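Local coordinates for endonuclease and methylase LlaGI (Lactococcus lactis, PDB 5FFJ), which recognises and methylates DNA as a single-chain Type ISP restriction-modification enzyme that also carries a helicase-like ATPase, crystallised here without its nuclease and bound to a DNA substrate mimic, at residues Leu1213-Thr1217 with Thr1228-Asp1234; Asp1234-Tyr1239 with Tyr1273-Arg1278; Thr79-Trp83 with Met144-Phe148; Val714-Asp719 with Thr750-Leu754. All blocks are in the same frame, centred on the assembly; numbering follows the deposited sequence.

Along the chain the order is contact 3, contact 4, contact 1, contact 2, each closing before the next opens. Contact 3 lies in the range of the helicase-like ATPase, where helix 73-86 covers a parallel sheet. Contact 4 pairs helices 707-725 and 745-760 in the DNA methylase range, its centre about 74 Å from that of contact 3. Contacts 1 and 2 both belong to the C-terminal specificity domain; their centres are about 13 Å apart, they share Asp1234, and Arg1215 and Ile1231 of contact 1 pack on Phe1237 of contact 2. Contacts 1 and 3 have centres about 100 Å apart on opposite sides of the chain's centre, so the helicase-like ATPase, methylase and specificity regions occupy well-separated places in one chain.

Contact 1 (Leu1213-Thr1217 with Thr1228-Asp1234); sequences LPRFT and TDNIVSD
Arg1215 binds two carboxylates of 1228-1234, and this charged group dominates the contact. Its CB sets off away from that segment, but the chain turns at chi2 (64°) and carries the guanidinium back. NH2 of Arg1215 meets Asp1234 OD1 at 2.6 Å, nearly in line with the C-O bond, the two planes standing 88° apart. NE gives the same oxygen a weak second bond, while Arg1215 NH1 makes a longer salt bridge to Asp1229 OD1 (3.5 Å).

Hydrogen bonds form the second group. Thr1217 N donates to Thr1228 O at 3.0 Å, and a weak return bond completes this hydrogen-bonded pair of an antiparallel hairpin. Asn1230 N reaches Arg1215 O from above the carbonyl plane (3.2 Å). The Asn1230 amide keeps Pro1214 O in its own plane, ND2 to O being 3.0 Å, while its OD1 bonds to Ser1055.

Apolar contacts are fewer: Ile1231 CG2 lies 3.6 Å from Arg1215 CD, and within 1213-1217 itself Arg1215 CG lies over the ring of Phe1216. With an alanine in place of Arg1215, Asp1229 and Asp1234 would probably lose their shared positive mate, and the start of helix 1234-1243 a charged tie to the hairpin. In this part of the specificity domain the guanidinium probably offsets much of the charge of the two carboxylates, holding hairpin and helix start together.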
loop_
_atom_site.group_PDB
_atom_site.type_symbol
_atom_site.label_atom_id
_atom_site.label_comp_id
_atom_site.label_asym_id
_atom_site.label_seq_id
_atom_site.Cartn_x
_atom_site.Cartn_y
_atom_site.Cartn_z
ATOM N N LEU A 1213 -14.434 -34.313 7.589
ATOM C CA LEU A 1213 -15.117 -35.294 8.414
ATOM C C LEU A 1213 -14.426 -36.648 8.299
ATOM O O LEU A 1213 -14.752 -37.437 7.413
ATOM C CB LEU A 1213 -16.584 -35.391 7.993
ATOM C CG LEU A 1213 -17.330 -34.064 8.157
ATOM C CD1 LEU A 1213 -18.505 -33.975 7.212
ATOM C CD2 LEU A 1213 -17.786 -33.893 9.597
ATOM N N PRO A 1214 -13.462 -36.920 9.195
ATOM C CA PRO A 1214 -12.630 -38.120 9.064
ATOM C C PRO A 1214 -13.400 -39.419 9.256
ATOM O O PRO A 1214 -14.381 -39.463 9.997
ATOM C CB PRO A 1214 -11.586 -37.942 10.170
ATOM C CG PRO A 1214 -12.256 -37.100 11.183
ATOM C CD PRO A 1214 -13.138 -36.161 10.416
ATOM N N ARG A 1215 -12.945 -40.466 8.577
ATOM C CA ARG A 1215 -13.533 -41.790 8.710
ATOM C C ARG A 1215 -12.974 -42.475 9.949
ATOM O O ARG A 1215 -13.658 -43.270 10.594
ATOM C CB ARG A 1215 -13.252 -42.626 7.459
ATOM C CG ARG A 1215 -13.723 -44.073 7.529
ATOM C CD ARG A 1215 -15.234 -44.172 7.652
ATOM N NE ARG A 1215 -15.688 -45.561 7.676
ATOM C CZ ARG A 1215 -15.713 -46.330 8.762
ATOM N NH1 ARG A 1215 -15.308 -45.856 9.934
ATOM N NH2 ARG A 1215 -16.146 -47.580 8.678
ATOM N N PHE A 1216 -11.726 -42.148 10.274
ATOM C CA PHE A 1216 -11.031 -42.757 11.401
ATOM C C PHE A 1216 -10.357 -41.710 12.280
ATOM O O PHE A 1216 -10.028 -40.615 11.821
ATOM C CB PHE A 1216 -9.974 -43.747 10.905
ATOM C CG PHE A 1216 -10.532 -44.900 10.121
ATOM C CD1 PHE A 1216 -11.626 -45.610 10.581
ATOM C CD2 PHE A 1216 -9.949 -45.279 8.923
ATOM C CE1 PHE A 1216 -12.132 -46.674 9.857
ATOM C CE2 PHE A 1216 -10.450 -46.339 8.197
ATOM C CZ PHE A 1216 -11.542 -47.037 8.665
ATOM N N THR A 1217 -10.160 -42.060 13.546
ATOM C CA THR A 1217 -9.309 -41.291 14.446
ATOM C C THR A 1217 -8.305 -42.236 15.089
ATOM O O THR A 1217 -8.625 -43.394 15.359
ATOM C CB THR A 1217 -10.118 -40.570 15.531
ATOM O OG1 THR A 1217 -11.041 -41.486 16.133
ATOM C CG2 THR A 1217 -10.882 -39.403 14.933
ATOM N N THR A 1228 -9.782 -46.043 15.438
ATOM C CA THR A 1228 -11.121 -45.889 15.991
ATOM C C THR A 1228 -12.091 -45.431 14.912
ATOM O O THR A 1228 -11.791 -44.518 14.143
ATOM C CB THR A 1228 -11.145 -44.870 17.146
ATOM O OG1 THR A 1228 -10.102 -45.172 18.082
ATOM C CG2 THR A 1228 -12.485 -44.902 17.858
ATOM N N ASP A 1229 -13.253 -46.072 14.858
ATOM C CA ASP A 1229 -14.305 -45.664 13.937
ATOM C C ASP A 1229 -14.912 -44.338 14.380
ATOM O O ASP A 1229 -15.498 -44.251 15.458
ATOM C CB ASP A 1229 -15.395 -46.736 13.849
ATOM C CG ASP A 1229 -14.938 -47.979 13.111
ATOM O OD1 ASP A 1229 -13.905 -47.921 12.409
ATOM O OD2 ASP A 1229 -15.622 -49.019 13.224
ATOM N N ASN A 1230 -14.764 -43.310 13.549
ATOM C CA ASN A 1230 -15.357 -42.007 13.834
ATOM C C ASN A 1230 -16.809 -41.948 13.365
ATOM O O ASN A 1230 -17.492 -40.943 13.560
ATOM C CB ASN A 1230 -14.549 -40.887 13.172
ATOM C CG ASN A 1230 -14.960 -39.505 13.658
ATOM O OD1 ASN A 1230 -15.112 -39.276 14.859
ATOM N ND2 ASN A 1230 -15.152 -38.581 12.723
ATOM N N ILE A 1231 -17.273 -43.031 12.750
ATOM C CA ILE A 1231 -18.638 -43.115 12.246
ATOM C C ILE A 1231 -19.053 -44.584 12.236
ATOM O O ILE A 1231 -18.198 -45.464 12.162
ATOM C CB ILE A 1231 -18.758 -42.497 10.831
ATOM C CG1 ILE A 1231 -20.213 -42.510 10.349
ATOM C CG2 ILE A 1231 -17.861 -43.234 9.849
ATOM C CD1 ILE A 1231 -20.442 -41.689 9.097
ATOM N N VAL A 1232 -20.354 -44.843 12.320
ATOM C CA VAL A 1232 -20.863 -46.209 12.438
ATOM C C VAL A 1232 -20.293 -47.152 11.381
ATOM O O VAL A 1232 -19.581 -48.101 11.710
ATOM C CB VAL A 1232 -22.399 -46.245 12.331
ATOM C CG1 VAL A 1232 -22.906 -47.683 12.408
ATOM C CG2 VAL A 1232 -23.031 -45.404 13.430
ATOM N N SER A 1233 -20.613 -46.886 10.117
ATOM C CA SER A 1233 -20.277 -47.797 9.026
ATOM C C SER A 1233 -19.828 -47.068 7.761
ATOM O O SER A 1233 -20.026 -45.859 7.622
ATOM C CB SER A 1233 -21.485 -48.675 8.702
ATOM O OG SER A 1233 -22.608 -47.875 8.371
ATOM N N ASP A 1234 -19.224 -47.816 6.842
ATOM C CA ASP A 1234 -18.902 -47.296 5.518
ATOM C C ASP A 1234 -20.172 -46.834 4.813
ATOM O O ASP A 1234 -20.180 -45.802 4.144
ATOM C CB ASP A 1234 -18.195 -48.358 4.668
ATOM C CG ASP A 1234 -16.746 -48.558 5.062
ATOM O OD1 ASP A 1234 -16.399 -48.288 6.231
ATOM O OD2 ASP A 1234 -15.953 -48.990 4.200
#

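Contact 2 (Asp1234-Tyr1239 with Tyr1273-Arg1278); sequences DDEFYY and YVEIGR
Arg1278 reaches across Tyr1238 at about a right angle, its chain bent at chi3, and sets one guanidinium face above the ring's CD2, with CZ of Arg1278 3.7 Å from CD2 of Tyr1238. The two planes are well inclined to each other, so the groups do not lie flat together. At its edge the guanidinium grips Asp1235: Arg1278 NH1 to Asp1235 OD1 is 2.7 Å and nearly straight (171°), the donor arriving from above the carboxylate plane.

At the other end Tyr1239 turns its edge toward the face of Tyr1273 in an offset edge-to-face pair, centroids 6.0 Å apart and planes at 82°. CD1 of Tyr1239 comes within 3.5 Å of CB of Tyr1273, and the Tyr1239 hydroxyl bonds onward to Pro1265 O. Val1274 fills the middle, CG2 lying 4.0 Å from Tyr1239 CB. Gly1277 brings its CA against Tyr1238 O in a CA-H...O contact of 3.4 Å, so the backbones come close there.

This close meeting at glycine fits the axes of segments 1234-1239 and 1273-1278, which approach to 7.9 Å and cross at 80°. Helix 1234-1243 directly follows the hairpin of strands 1216-1217 and 1228-1229, while helix 1270-1285 turns Ile1276 toward helix 1377-1398.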
loop_
_atom_site.group_PDB
_atom_site.type_symbol
_atom_site.label_atom_id
_atom_site.label_comp_id
_atom_site.label_asym_id
_atom_site.label_seq_id
_atom_site.Cartn_x
_atom_site.Cartn_y
_atom_site.Cartn_z
ATOM N N ASP A 1234 -19.224 -47.816 6.842
ATOM C CA ASP A 1234 -18.902 -47.296 5.518
ATOM C C ASP A 1234 -20.172 -46.834 4.813
ATOM O O ASP A 1234 -20.180 -45.802 4.144
ATOM C CB ASP A 1234 -18.195 -48.358 4.668
ATOM C CG ASP A 1234 -16.746 -48.558 5.062
ATOM O OD1 ASP A 1234 -16.399 -48.288 6.231
ATOM O OD2 ASP A 1234 -15.953 -48.990 4.200
ATOM N N ASP A 1235 -21.242 -47.608 4.968
ATOM C CA ASP A 1235 -22.515 -47.295 4.330
ATOM C C ASP A 1235 -23.025 -45.925 4.763
ATOM O O ASP A 1235 -23.499 -45.144 3.939
ATOM C CB ASP A 1235 -23.555 -48.371 4.650
ATOM C CG ASP A 1235 -23.374 -49.624 3.813
ATOM O OD1 ASP A 1235 -22.250 -49.858 3.320
ATOM O OD2 ASP A 1235 -24.358 -50.378 3.648
ATOM N N GLU A 1236 -22.920 -45.634 6.055
ATOM C CA GLU A 1236 -23.340 -44.338 6.575
ATOM C C GLU A 1236 -22.407 -43.243 6.073
ATOM O O GLU A 1236 -22.845 -42.146 5.736
ATOM C CB GLU A 1236 -23.362 -44.348 8.104
ATOM C CG GLU A 1236 -23.981 -43.101 8.723
ATOM C CD GLU A 1236 -25.449 -42.938 8.375
ATOM O OE1 GLU A 1236 -26.088 -43.943 7.993
ATOM O OE2 GLU A 1236 -25.964 -41.804 8.478
ATOM N N PHE A 1237 -21.117 -43.555 6.031
ATOM C CA PHE A 1237 -20.106 -42.615 5.558
ATOM C C PHE A 1237 -20.381 -42.179 4.124
ATOM O O PHE A 1237 -20.431 -40.985 3.828
ATOM C CB PHE A 1237 -18.715 -43.247 5.658
ATOM C CG PHE A 1237 -17.592 -42.302 5.343
ATOM C CD1 PHE A 1237 -17.145 -41.400 6.292
ATOM C CD2 PHE A 1237 -16.977 -42.321 4.102
ATOM C CE1 PHE A 1237 -16.109 -40.532 6.010
ATOM C CE2 PHE A 1237 -15.939 -41.455 3.815
ATOM C CZ PHE A 1237 -15.502 -40.562 4.770
ATOM N N TYR A 1238 -20.563 -43.150 3.235
ATOM C CA TYR A 1238 -20.800 -42.847 1.829
ATOM C C TYR A 1238 -22.207 -42.302 1.600
ATOM O O TYR A 1238 -22.443 -41.586 0.627
ATOM C CB TYR A 1238 -20.558 -44.088 0.968
ATOM C CG TYR A 1238 -19.117 -44.542 0.987
ATOM C CD1 TYR A 1238 -18.105 -43.706 0.534
ATOM C CD2 TYR A 1238 -18.766 -45.798 1.458
ATOM C CE1 TYR A 1238 -16.785 -44.108 0.552
ATOM C CE2 TYR A 1238 -17.446 -46.209 1.480
ATOM C CZ TYR A 1238 -16.461 -45.359 1.025
ATOM O OH TYR A 1238 -15.145 -45.760 1.042
ATOM N N TYR A 1239 -23.137 -42.627 2.495
ATOM C CA TYR A 1239 -24.474 -42.049 2.418
ATOM C C TYR A 1239 -24.413 -40.537 2.567
ATOM O O TYR A 1239 -25.072 -39.808 1.829
ATOM C CB TYR A 1239 -25.396 -42.618 3.491
ATOM C CG TYR A 1239 -26.666 -41.814 3.628
ATOM C CD1 TYR A 1239 -27.576 -41.741 2.583
ATOM C CD2 TYR A 1239 -26.947 -41.112 4.793
ATOM C CE1 TYR A 1239 -28.731 -40.997 2.693
ATOM C CE2 TYR A 1239 -28.105 -40.367 4.914
ATOM C CZ TYR A 1239 -28.996 -40.316 3.860
ATOM O OH TYR A 1239 -30.152 -39.580 3.971
ATOM N N TYR A 1273 -28.455 -43.543 -2.398
ATOM C CA TYR A 1273 -27.489 -42.511 -2.033
ATOM C C TYR A 1273 -26.149 -43.136 -1.664
ATOM O O TYR A 1273 -25.092 -42.565 -1.932
ATOM C CB TYR A 1273 -28.011 -41.660 -0.872
ATOM C CG TYR A 1273 -29.141 -40.740 -1.264
ATOM C CD1 TYR A 1273 -28.891 -39.434 -1.660
ATOM C CD2 TYR A 1273 -30.458 -41.178 -1.250
ATOM C CE1 TYR A 1273 -29.922 -38.589 -2.026
ATOM C CE2 TYR A 1273 -31.496 -40.339 -1.616
ATOM C CZ TYR A 1273 -31.220 -39.047 -2.001
ATOM O OH TYR A 1273 -32.252 -38.214 -2.368
ATOM N N VAL A 1274 -26.199 -44.314 -1.052
ATOM C CA VAL A 1274 -24.986 -45.022 -0.668
ATOM C C VAL A 1274 -24.234 -45.468 -1.912
ATOM O O VAL A 1274 -23.018 -45.301 -2.011
ATOM C CB VAL A 1274 -25.293 -46.253 0.200
ATOM C CG1 VAL A 1274 -24.005 -46.847 0.747
ATOM C CG2 VAL A 1274 -26.230 -45.882 1.339
ATOM N N GLU A 1275 -24.977 -46.037 -2.856
ATOM C CA GLU A 1275 -24.422 -46.519 -4.115
ATOM C C GLU A 1275 -23.602 -45.436 -4.809
ATOM O O GLU A 1275 -22.402 -45.597 -5.033
ATOM C CB GLU A 1275 -25.548 -46.993 -5.038
ATOM C CG GLU A 1275 -25.248 -48.268 -5.804
ATOM C CD GLU A 1275 -26.326 -48.596 -6.821
ATOM O OE1 GLU A 1275 -26.495 -47.813 -7.781
ATOM O OE2 GLU A 1275 -27.010 -49.628 -6.657
ATOM N N ILE A 1276 -24.259 -44.329 -5.138
ATOM C CA ILE A 1276 -23.611 -43.236 -5.849
ATOM C C ILE A 1276 -22.579 -42.563 -4.957
ATOM O O ILE A 1276 -21.606 -41.984 -5.443
ATOM C CB ILE A 1276 -24.648 -42.210 -6.341
ATOM C CG1 ILE A 1276 -25.576 -42.884 -7.355
ATOM C CG2 ILE A 1276 -23.964 -40.992 -6.960
ATOM C CD1 ILE A 1276 -26.701 -42.021 -7.833
ATOM N N GLY A 1277 -22.794 -42.643 -3.649
ATOM C CA GLY A 1277 -21.815 -42.162 -2.695
ATOM C C GLY A 1277 -20.504 -42.899 -2.870
ATOM O O GLY A 1277 -19.433 -42.292 -2.879
ATOM N N ARG A 1278 -20.591 -44.217 -3.024
ATOM C CA ARG A 1278 -19.404 -45.039 -3.216
ATOM C C ARG A 1278 -18.732 -44.743 -4.553
ATOM O O ARG A 1278 -17.514 -44.577 -4.619
ATOM C CB ARG A 1278 -19.761 -46.524 -3.134
ATOM C CG ARG A 1278 -20.152 -46.994 -1.742
ATOM C CD ARG A 1278 -20.098 -48.510 -1.628
ATOM N NE ARG A 1278 -19.371 -48.939 -0.432
ATOM C CZ ARG A 1278 -19.931 -49.191 0.749
ATOM N NH1 ARG A 1278 -21.240 -49.068 0.925
ATOM N NH2 ARG A 1278 -19.172 -49.574 1.766
#

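Contact 3 (Thr79-Trp83 with Met144-Phe148); sequences TLRGW and MLVVF
Phe148, its CG anti to the carbonyl carbon (chi1 -64°), and Trp83, with chi1 -96°, swing their rings together between strand 144-150 and helix 73-86. The result is an edge-to-face pair: the edge of Phe148 points at the face of Trp83, the phenyl and six-membered ring centroids lying 5.2 Å apart with planes at 83°. Phe148 CZ leads, 3.6 Å from Trp83 CE3.

One face of the phenyl ring receives Leu80, whose CA stands 4.0 Å above the ring centroid in a CH-pi contact. The leucine CD1 also reaches Phe148 CD1, at 3.5 Å. Thr79 OG1 approaches Phe148 CD2 to 3.3 Å, but this hydroxyl is bonded to the helix carbonyls of Leu76 and Leu75. Earlier in the strand Val146 CG1 touches Trp83 CZ3 (3.4 Å), whereas Met144 CE is more distant at 4.2 Å.

Tyr68 of strand 64-70 meets both aromatic rings, and Ser49, Leu50 and Ser53 of helix 45-60 also pack on the indole. An alanine at Phe148 would probably open a gap beneath the helix, leaving the indole face without its edge partner and Leu80 without its ring. No hydrogen bond crosses between the segments: the helix of this probable RecA-like ATPase domain is held to its parallel sheet by buried aromatic and aliphatic surfaces.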
loop_
_atom_site.group_PDB
_atom_site.type_symbol
_atom_site.label_atom_id
_atom_site.label_comp_id
_atom_site.label_asym_id
_atom_site.label_seq_id
_atom_site.Cartn_x
_atom_site.Cartn_y
_atom_site.Cartn_z
ATOM N N THR A 79 36.461 35.886 -22.304
ATOM C CA THR A 79 36.888 35.257 -21.059
ATOM C C THR A 79 38.377 35.467 -20.806
ATOM O O THR A 79 38.787 35.726 -19.676
ATOM C CB THR A 79 36.593 33.745 -21.060
ATOM O OG1 THR A 79 37.178 33.141 -22.221
ATOM C CG2 THR A 79 35.093 33.491 -21.055
ATOM N N LEU A 80 39.184 35.349 -21.859
ATOM C CA LEU A 80 40.630 35.517 -21.740
ATOM C C LEU A 80 40.973 36.910 -21.221
ATOM O O LEU A 80 41.794 37.060 -20.319
ATOM C CB LEU A 80 41.315 35.282 -23.089
ATOM C CG LEU A 80 42.848 35.325 -23.081
ATOM C CD1 LEU A 80 43.431 33.920 -23.071
ATOM C CD2 LEU A 80 43.385 36.123 -24.261
ATOM N N ARG A 81 40.334 37.923 -21.796
ATOM C CA ARG A 81 40.577 39.306 -21.407
ATOM C C ARG A 81 39.964 39.608 -20.046
ATOM O O ARG A 81 40.620 40.164 -19.164
ATOM C CB ARG A 81 40.005 40.262 -22.457
ATOM C CG ARG A 81 40.607 40.101 -23.841
ATOM C CD ARG A 81 39.834 40.898 -24.876
ATOM N NE ARG A 81 40.382 40.718 -26.217
ATOM C CZ ARG A 81 39.880 41.273 -27.314
ATOM N NH1 ARG A 81 38.809 42.051 -27.240
ATOM N NH2 ARG A 81 40.451 41.050 -28.489
ATOM N N GLY A 82 38.699 39.233 -19.885
ATOM C CA GLY A 82 37.957 39.531 -18.675
ATOM C C GLY A 82 38.522 38.870 -17.431
ATOM O O GLY A 82 38.354 39.386 -16.326
ATOM N N TRP A 83 39.187 37.730 -17.600
ATOM C CA TRP A 83 39.794 37.046 -16.463
ATOM C C TRP A 83 40.992 37.832 -15.945
ATOM O O TRP A 83 41.113 38.058 -14.744
ATOM C CB TRP A 83 40.216 35.617 -16.831
ATOM C CG TRP A 83 39.190 34.582 -16.455
ATOM C CD1 TRP A 83 37.834 34.713 -16.528
ATOM C CD2 TRP A 83 39.437 33.269 -15.929
ATOM N NE1 TRP A 83 37.221 33.565 -16.088
ATOM C CE2 TRP A 83 38.183 32.664 -15.714
ATOM C CE3 TRP A 83 40.595 32.546 -15.620
ATOM C CZ2 TRP A 83 38.053 31.372 -15.208
ATOM C CZ3 TRP A 83 40.462 31.263 -15.116
ATOM C CH2 TRP A 83 39.201 30.690 -14.916
ATOM N N MET A 144 48.863 30.376 -11.216
ATOM C CA MET A 144 48.053 29.406 -11.945
ATOM C C MET A 144 48.046 29.664 -13.454
ATOM O O MET A 144 48.078 30.813 -13.904
ATOM C CB MET A 144 46.621 29.401 -11.402
ATOM C CG MET A 144 45.724 30.525 -11.887
ATOM S SD MET A 144 44.096 30.386 -11.115
ATOM C CE MET A 144 43.193 31.671 -11.964
ATOM N N LEU A 145 47.997 28.573 -14.215
ATOM C CA LEU A 145 48.021 28.609 -15.675
ATOM C C LEU A 145 46.664 28.217 -16.243
ATOM O O LEU A 145 46.186 27.099 -16.036
ATOM C CB LEU A 145 49.117 27.681 -16.210
ATOM C CG LEU A 145 49.143 27.287 -17.693
ATOM C CD1 LEU A 145 49.891 28.297 -18.553
ATOM C CD2 LEU A 145 49.760 25.904 -17.843
ATOM N N VAL A 146 46.056 29.150 -16.969
ATOM C CA VAL A 146 44.721 28.963 -17.519
ATOM C C VAL A 146 44.754 28.884 -19.039
ATOM O O VAL A 146 44.985 29.884 -19.721
ATOM C CB VAL A 146 43.784 30.103 -17.102
ATOM C CG1 VAL A 146 42.360 29.797 -17.529
ATOM C CG2 VAL A 146 43.856 30.322 -15.595
ATOM N N VAL A 147 44.513 27.686 -19.559
ATOM C CA VAL A 147 44.459 27.461 -20.995
ATOM C C VAL A 147 43.021 27.576 -21.490
ATOM O O VAL A 147 42.194 26.704 -21.228
ATOM C CB VAL A 147 45.018 26.076 -21.367
ATOM C CG1 VAL A 147 45.086 25.912 -22.880
ATOM C CG2 VAL A 147 46.396 25.873 -20.747
ATOM N N PHE A 148 42.727 28.662 -22.198
ATOM C CA PHE A 148 41.412 28.854 -22.800
ATOM C C PHE A 148 41.366 28.170 -24.162
ATOM O O PHE A 148 42.211 28.430 -25.019
ATOM C CB PHE A 148 41.094 30.343 -22.937
ATOM C CG PHE A 148 40.994 31.064 -21.622
ATOM C CD1 PHE A 148 42.134 31.446 -20.937
ATOM C CD2 PHE A 148 39.757 31.360 -21.071
ATOM C CE1 PHE A 148 42.045 32.113 -19.729
ATOM C CE2 PHE A 148 39.662 32.023 -19.862
ATOM C CZ PHE A 148 40.807 32.400 -19.192
#

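Contact 4 (Val714-Asp719 with Thr750-Leu754); sequences VHSVDD and TLTYL
Tyr753 enters between side chains of helix 707-725, and the closely packed part of the contact surrounds its ring. Its CG stands anti to the backbone N (chi1 -169°), which sends the phenol across to the neighbouring helix. His715 lies over one face in an offset stack, ring centroids 4.1 Å apart and planes inclined by 29°. Val714 CG1 approaches obliquely, 3.7 Å from Tyr753 CD2. At the ring's edge sits the carboxylate of Asp718, turned nearly perpendicular to the ring; Tyr753 OH gives Asp718 OD2 a weak hydrogen bond of 3.4 Å.

The remainder is looser. Val714 CG2 and Thr750 OG1 come only to 4.1 Å, and the axes of segments 714-719 and 750-754 stay 11.1 Å apart, so one long side chain bridges most of the distance. Val714, Asp718 and Thr750 are buried, whereas His715 and Tyr753 are partly exposed, placing the stack toward the surface. There His715 also touches Glu1014 and Ser1015, and Asp719 bonds to Ser1015.

These two segments cross at -60°, and their helices are separated in sequence by strand 736-738, which lies in the parallel part of a mixed sheet. This alternation of helix, strand and helix is characteristic of the Rossmann-like fold of N-6 DNA methylases.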
loop_
_atom_site.group_PDB
_atom_site.type_symbol
_atom_site.label_atom_id
_atom_site.label_comp_id
_atom_site.label_asym_id
_atom_site.label_seq_id
_atom_site.Cartn_x
_atom_site.Cartn_y
_atom_site.Cartn_z
ATOM N N VAL A 714 -25.386 12.690 2.739
ATOM C CA VAL A 714 -25.699 14.040 3.200
ATOM C C VAL A 714 -27.184 14.328 3.006
ATOM O O VAL A 714 -27.875 14.717 3.948
ATOM C CB VAL A 714 -24.860 15.097 2.461
ATOM C CG1 VAL A 714 -25.366 16.501 2.769
ATOM C CG2 VAL A 714 -23.393 14.974 2.846
ATOM N N HIS A 715 -27.664 14.150 1.777
ATOM C CA HIS A 715 -29.089 14.240 1.488
ATOM C C HIS A 715 -29.873 13.281 2.377
ATOM O O HIS A 715 -30.923 13.631 2.916
ATOM C CB HIS A 715 -29.371 13.910 0.023
ATOM C CG HIS A 715 -28.905 14.953 -0.945
ATOM N ND1 HIS A 715 -29.618 15.286 -2.076
ATOM C CD2 HIS A 715 -27.790 15.723 -0.964
ATOM C CE1 HIS A 715 -28.970 16.223 -2.745
ATOM N NE2 HIS A 715 -27.857 16.505 -2.092
ATOM N N SER A 716 -29.352 12.066 2.510
ATOM C CA SER A 716 -29.999 11.024 3.297
ATOM C C SER A 716 -30.044 11.391 4.777
ATOM O O SER A 716 -31.038 11.142 5.461
ATOM C CB SER A 716 -29.267 9.697 3.107
ATOM O OG SER A 716 -29.143 9.384 1.729
ATOM N N VAL A 717 -28.959 11.980 5.268
ATOM C CA VAL A 717 -28.889 12.428 6.653
ATOM C C VAL A 717 -29.818 13.619 6.853
ATOM O O VAL A 717 -30.539 13.699 7.848
ATOM C CB VAL A 717 -27.444 12.806 7.047
ATOM C CG1 VAL A 717 -27.423 13.733 8.263
ATOM C CG2 VAL A 717 -26.625 11.545 7.317
ATOM N N ASP A 718 -29.790 14.543 5.898
ATOM C CA ASP A 718 -30.629 15.732 5.950
ATOM C C ASP A 718 -32.113 15.370 5.933
ATOM O O ASP A 718 -32.872 15.798 6.802
ATOM C CB ASP A 718 -30.305 16.663 4.781
ATOM C CG ASP A 718 -31.132 17.932 4.799
ATOM O OD1 ASP A 718 -30.951 18.746 5.729
ATOM O OD2 ASP A 718 -31.955 18.120 3.877
ATOM N N ASP A 719 -32.521 14.579 4.943
ATOM C CA ASP A 719 -33.920 14.181 4.805
ATOM C C ASP A 719 -34.380 13.347 5.999
ATOM O O ASP A 719 -35.573 13.285 6.301
ATOM C CB ASP A 719 -34.133 13.395 3.506
ATOM C CG ASP A 719 -33.906 14.242 2.263
ATOM O OD1 ASP A 719 -34.041 15.482 2.344
ATOM O OD2 ASP A 719 -33.599 13.663 1.200
ATOM N N THR A 750 -20.847 19.084 2.168
ATOM C CA THR A 750 -21.940 19.427 3.074
ATOM C C THR A 750 -22.282 20.911 2.968
ATOM O O THR A 750 -23.448 21.272 2.817
ATOM C CB THR A 750 -21.600 19.095 4.537
ATOM O OG1 THR A 750 -20.994 17.799 4.611
ATOM C CG2 THR A 750 -22.860 19.111 5.392
ATOM N N LEU A 751 -21.266 21.767 3.042
ATOM C CA LEU A 751 -21.472 23.207 2.902
ATOM C C LEU A 751 -21.935 23.544 1.484
ATOM O O LEU A 751 -22.554 24.583 1.260
ATOM C CB LEU A 751 -20.191 23.985 3.225
ATOM C CG LEU A 751 -19.608 23.904 4.640
ATOM C CD1 LEU A 751 -18.251 24.569 4.664
ATOM C CD2 LEU A 751 -20.509 24.562 5.665
ATOM N N THR A 752 -21.634 22.662 0.531
ATOM C CA THR A 752 -22.069 22.849 -0.851
ATOM C C THR A 752 -23.556 22.574 -0.941
ATOM O O THR A 752 -24.273 23.218 -1.707
ATOM C CB THR A 752 -21.338 21.921 -1.838
ATOM O OG1 THR A 752 -19.922 22.027 -1.652
ATOM C CG2 THR A 752 -21.690 22.284 -3.280
ATOM N N TYR A 753 -24.011 21.594 -0.167
ATOM C CA TYR A 753 -25.435 21.306 -0.074
ATOM C C TYR A 753 -26.117 22.553 0.484
ATOM O O TYR A 753 -27.095 23.039 -0.084
ATOM C CB TYR A 753 -25.708 20.077 0.809
ATOM C CG TYR A 753 -27.135 19.545 0.742
ATOM C CD1 TYR A 753 -27.794 19.400 -0.474
ATOM C CD2 TYR A 753 -27.814 19.167 1.898
ATOM C CE1 TYR A 753 -29.093 18.910 -0.535
ATOM C CE2 TYR A 753 -29.111 18.672 1.843
ATOM C CZ TYR A 753 -29.743 18.546 0.627
ATOM O OH TYR A 753 -31.030 18.057 0.576
ATOM N N LEU A 754 -25.562 23.088 1.572
ATOM C CA LEU A 754 -26.082 24.302 2.201
ATOM C C LEU A 754 -26.168 25.451 1.200
ATOM O O LEU A 754 -27.121 26.230 1.215
ATOM C CB LEU A 754 -25.199 24.719 3.381
ATOM C CG LEU A 754 -25.040 23.757 4.558
ATOM C CD1 LEU A 754 -24.052 24.348 5.543
ATOM C CD2 LEU A 754 -26.364 23.471 5.246
#